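Local structure of Ufm1-specific protease (Caenorhabditis elegans, 5EJJ) at residues R476-F484 with T501-D509. The protein is a thiol protease that cleaves the peptide bond at the C-terminal glycine of the ubiquitin-like modifier ufm-1, releasing it from target proteins. Sequence-based numbering, arbitrary orientation.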
loop_
_atom_site.group_PDB
_atom_site.type_symbol
_atom_site.label_atom_id
_atom_site.label_comp_id
_atom_site.label_asym_id
_atom_site.label_seq_id
_atom_site.Cartn_x
_atom_site.Cartn_y
_atom_site.Cartn_z
ATOM N N ARG A 476 -27.386 -10.525 -13.624
ATOM C CA ARG A 476 -27.071 -9.192 -13.169
ATOM C C ARG A 476 -25.564 -9.083 -12.917
ATOM O O ARG A 476 -25.062 -8.036 -12.497
ATOM C CB ARG A 476 -27.891 -8.878 -11.915
ATOM C CG ARG A 476 -28.670 -7.578 -12.004
ATOM C CD ARG A 476 -30.175 -7.751 -12.184
ATOM N NE ARG A 476 -30.755 -6.467 -12.574
ATOM C CZ ARG A 476 -30.975 -5.450 -11.739
ATOM N NH1 ARG A 476 -30.688 -5.569 -10.450
ATOM N NH2 ARG A 476 -31.489 -4.308 -12.191
ATOM N N VAL A 477 -24.850 -10.173 -13.204
ATOM C CA VAL A 477 -23.402 -10.257 -12.982
ATOM C C VAL A 477 -22.629 -9.252 -13.832
ATOM O O VAL A 477 -21.515 -8.878 -13.494
ATOM C CB VAL A 477 -22.865 -11.684 -13.264
ATOM C CG1 VAL A 477 -22.442 -11.822 -14.715
ATOM C CG2 VAL A 477 -21.713 -12.019 -12.345
ATOM N N ARG A 478 -23.238 -8.817 -14.930
ATOM C CA ARG A 478 -22.662 -7.806 -15.807
ATOM C C ARG A 478 -22.445 -6.483 -15.056
ATOM O O ARG A 478 -21.328 -5.974 -15.005
ATOM C CB ARG A 478 -23.582 -7.599 -17.023
ATOM C CG ARG A 478 -22.881 -7.647 -18.393
ATOM C CD ARG A 478 -23.832 -8.051 -19.538
ATOM N NE ARG A 478 -24.243 -9.456 -19.452
ATOM C CZ ARG A 478 -23.507 -10.481 -19.878
ATOM N NH1 ARG A 478 -22.318 -10.260 -20.424
ATOM N NH2 ARG A 478 -23.957 -11.726 -19.755
ATOM N N GLU A 479 -23.513 -5.943 -14.470
ATOM C CA GLU A 479 -23.456 -4.687 -13.709
ATOM C C GLU A 479 -22.780 -4.832 -12.332
ATOM O O GLU A 479 -22.385 -3.834 -11.712
ATOM C CB GLU A 479 -24.863 -4.108 -13.551
ATOM C CG GLU A 479 -25.915 -5.152 -13.182
ATOM C CD GLU A 479 -27.335 -4.747 -13.575
ATOM O OE1 GLU A 479 -27.779 -3.642 -13.173
ATOM O OE2 GLU A 479 -28.003 -5.540 -14.290
ATOM N N LEU A 480 -22.660 -6.077 -11.868
ATOM C CA LEU A 480 -21.912 -6.405 -10.652
ATOM C C LEU A 480 -20.394 -6.432 -10.906
ATOM O O LEU A 480 -19.601 -6.029 -10.044
ATOM C CB LEU A 480 -22.383 -7.745 -10.072
ATOM C CG LEU A 480 -21.960 -8.049 -8.629
ATOM C CD1 LEU A 480 -22.608 -7.071 -7.654
ATOM C CD2 LEU A 480 -22.263 -9.485 -8.225
ATOM N N ALA A 481 -19.996 -6.916 -12.085
ATOM C CA ALA A 481 -18.607 -6.816 -12.541
ATOM C C ALA A 481 -18.256 -5.350 -12.787
ATOM O O ALA A 481 -17.209 -4.866 -12.362
ATOM C CB ALA A 481 -18.399 -7.623 -13.809
ATOM N N ARG A 482 -19.154 -4.652 -13.473
ATOM C CA ARG A 482 -19.005 -3.232 -13.733
ATOM C C ARG A 482 -18.775 -2.457 -12.440
ATOM O O ARG A 482 -18.044 -1.467 -12.429
ATOM C CB ARG A 482 -20.254 -2.701 -14.431
ATOM C CG ARG A 482 -20.201 -1.223 -14.739
ATOM C CD ARG A 482 -19.876 -0.989 -16.198
ATOM N NE ARG A 482 -19.336 0.350 -16.425
ATOM C CZ ARG A 482 -18.042 0.619 -16.583
ATOM N NH1 ARG A 482 -17.140 -0.361 -16.547
ATOM N NH2 ARG A 482 -17.651 1.872 -16.781
ATOM N N HIS A 483 -19.407 -2.902 -11.355
ATOM C CA HIS A 483 -19.230 -2.251 -10.057
ATOM C C HIS A 483 -17.791 -2.364 -9.617
ATOM O O HIS A 483 -17.107 -1.351 -9.445
ATOM C CB HIS A 483 -20.127 -2.867 -8.975
ATOM C CG HIS A 483 -19.759 -2.455 -7.579
ATOM N ND1 HIS A 483 -19.945 -1.171 -7.102
ATOM C CD2 HIS A 483 -19.205 -3.157 -6.560
ATOM C CE1 HIS A 483 -19.519 -1.103 -5.853
ATOM N NE2 HIS A 483 -19.069 -2.295 -5.499
ATOM N N PHE A 484 -17.347 -3.605 -9.436
ATOM C CA PHE A 484 -15.982 -3.897 -8.997
ATOM C C PHE A 484 -14.876 -3.216 -9.825
ATOM O O PHE A 484 -13.831 -2.865 -9.290
ATOM C CB PHE A 484 -15.757 -5.401 -8.979
ATOM C CG PHE A 484 -16.424 -6.102 -7.841
ATOM C CD1 PHE A 484 -16.274 -5.651 -6.548
ATOM C CD2 PHE A 484 -17.185 -7.235 -8.062
ATOM C CE1 PHE A 484 -16.882 -6.316 -5.495
ATOM C CE2 PHE A 484 -17.789 -7.903 -7.016
ATOM C CZ PHE A 484 -17.637 -7.445 -5.737
ATOM N N THR A 501 -20.785 -11.024 2.141
ATOM C CA THR A 501 -20.078 -9.989 1.395
ATOM C C THR A 501 -19.520 -10.572 0.098
ATOM O O THR A 501 -18.936 -11.657 0.101
ATOM C CB THR A 501 -18.939 -9.370 2.208
ATOM O OG1 THR A 501 -19.291 -9.337 3.598
ATOM C CG2 THR A 501 -18.672 -7.958 1.723
ATOM N N ILE A 502 -19.724 -9.866 -1.014
ATOM C CA ILE A 502 -19.186 -10.306 -2.301
ATOM C C ILE A 502 -17.940 -9.504 -2.706
ATOM O O ILE A 502 -17.989 -8.283 -2.883
ATOM C CB ILE A 502 -20.244 -10.246 -3.424
ATOM C CG1 ILE A 502 -21.340 -11.283 -3.179
ATOM C CG2 ILE A 502 -19.607 -10.496 -4.787
ATOM C CD1 ILE A 502 -22.453 -11.253 -4.223
ATOM N N LEU A 503 -16.823 -10.210 -2.848
ATOM C CA LEU A 503 -15.535 -9.594 -3.144
ATOM C C LEU A 503 -15.186 -9.593 -4.628
ATOM O O LEU A 503 -14.365 -8.796 -5.075
ATOM C CB LEU A 503 -14.437 -10.295 -2.352
ATOM C CG LEU A 503 -14.633 -10.131 -0.849
ATOM C CD1 LEU A 503 -13.584 -10.901 -0.092
ATOM C CD2 LEU A 503 -14.597 -8.665 -0.494
ATOM N N GLY A 504 -15.799 -10.483 -5.392
ATOM C CA GLY A 504 -15.517 -10.539 -6.811
ATOM C C GLY A 504 -16.322 -11.573 -7.564
ATOM O O GLY A 504 -17.026 -12.396 -6.979
ATOM N N VAL A 505 -16.206 -11.521 -8.884
ATOM C CA VAL A 505 -16.902 -12.445 -9.757
ATOM C C VAL A 505 -15.917 -13.220 -10.675
ATOM O O VAL A 505 -14.761 -12.826 -10.830
ATOM C CB VAL A 505 -17.992 -11.697 -10.550
ATOM C CG1 VAL A 505 -19.110 -11.298 -9.619
ATOM C CG2 VAL A 505 -17.423 -10.461 -11.199
ATOM N N ASP A 506 -16.369 -14.341 -11.237
ATOM C CA ASP A 506 -15.579 -15.149 -12.174
ATOM C C ASP A 506 -16.456 -15.402 -13.404
ATOM O O ASP A 506 -17.090 -16.448 -13.517
ATOM C CB ASP A 506 -15.179 -16.482 -11.522
ATOM C CG ASP A 506 -13.953 -17.131 -12.175
ATOM O OD1 ASP A 506 -13.329 -18.027 -11.536
ATOM O OD2 ASP A 506 -13.619 -16.738 -13.317
ATOM N N PHE A 507 -16.488 -14.433 -14.315
ATOM C CA PHE A 507 -17.474 -14.399 -15.396
ATOM C C PHE A 507 -16.907 -14.711 -16.790
ATOM O O PHE A 507 -16.011 -14.023 -17.281
ATOM C CB PHE A 507 -18.172 -13.039 -15.401
ATOM C CG PHE A 507 -19.136 -12.852 -16.531
ATOM C CD1 PHE A 507 -19.997 -13.875 -16.903
ATOM C CD2 PHE A 507 -19.204 -11.643 -17.206
ATOM C CE1 PHE A 507 -20.892 -13.701 -17.940
ATOM C CE2 PHE A 507 -20.102 -11.458 -18.242
ATOM C CZ PHE A 507 -20.945 -12.487 -18.611
ATOM N N ASN A 508 -17.474 -15.738 -17.423
ATOM C CA ASN A 508 -17.076 -16.215 -18.755
ATOM C C ASN A 508 -18.161 -15.887 -19.802
ATOM O O ASN A 508 -19.096 -16.665 -19.982
ATOM C CB ASN A 508 -16.844 -17.733 -18.668
ATOM C CG ASN A 508 -16.283 -18.338 -19.948
ATOM O OD1 ASN A 508 -16.666 -17.970 -21.059
ATOM N ND2 ASN A 508 -15.379 -19.299 -19.786
ATOM N N ASP A 509 -18.032 -14.754 -20.496
ATOM C CA ASP A 509 -19.109 -14.241 -21.361
ATOM C C ASP A 509 -19.510 -15.154 -22.528
ATOM O O ASP A 509 -20.541 -14.931 -23.172
ATOM C CB ASP A 509 -18.792 -12.828 -21.876
ATOM C CG ASP A 509 -17.431 -12.738 -22.557
ATOM O OD1 ASP A 509 -16.796 -13.793 -22.789
ATOM O OD2 ASP A 509 -16.999 -11.606 -22.868
#
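Val477, in the first turn of helix 477-484, divides its two methyls between two residues of strand 499-507. CG1 stands over the middle of the Phe507 ring in a CH-pi contact, 3.8 Å from the centroid and almost on the ring normal, while CG2 lies 3.8 Å from Val505 CG1. A branched residue suits this place because one short side chain serves both neighbours.

Arg478 leaves the helix pointing away from the strand, but its chain bends at chi3 and brings the guanidinium back to the rim of Phe507. NH1 lies 3.2 Å from Phe507 CZ, near the ring plane, and the two planes are turned 74° apart, so this is not a stacked cation-pi pair. Phe507 reaches up to both residues because its CG is anti to the backbone N (chi1 176°); an alanine here would probably leave Val477 CG1 without its aromatic platform and the Arg478 guanidinium free to swing.

One turn beyond Val477, Leu480 sets CD2 3.9 Å from Val505 CG1. Ala481 fits the place where the backbones come near, its CB 4.0 Å from Val505 CG2; Val505 thus meets four helix residues, Phe484 more distantly. Phe484 closes the row: Leu503 O lies over one face of its ring, toward the rim, Ile502 O sits at the edge in the ring plane, and Gly504 CA comes in obliquely, 3.5 Å from Phe484 CE2.

The axes of helix 477-484 and strand 501-507 come within 8.4 Å, their N-to-C directions 124° apart. The helix covers one face of the antiparallel sheet of the C78 peptidase (clan CA); Leu503, its CB pointing away from the helix, has its side chain about 9 Å from that of Asp520, probably an active-site residue. Strand 499-507 pairs with strands 371-374, 491-494 and 514-519; Val491 also touches Phe484, and Phe516 touches Leu480.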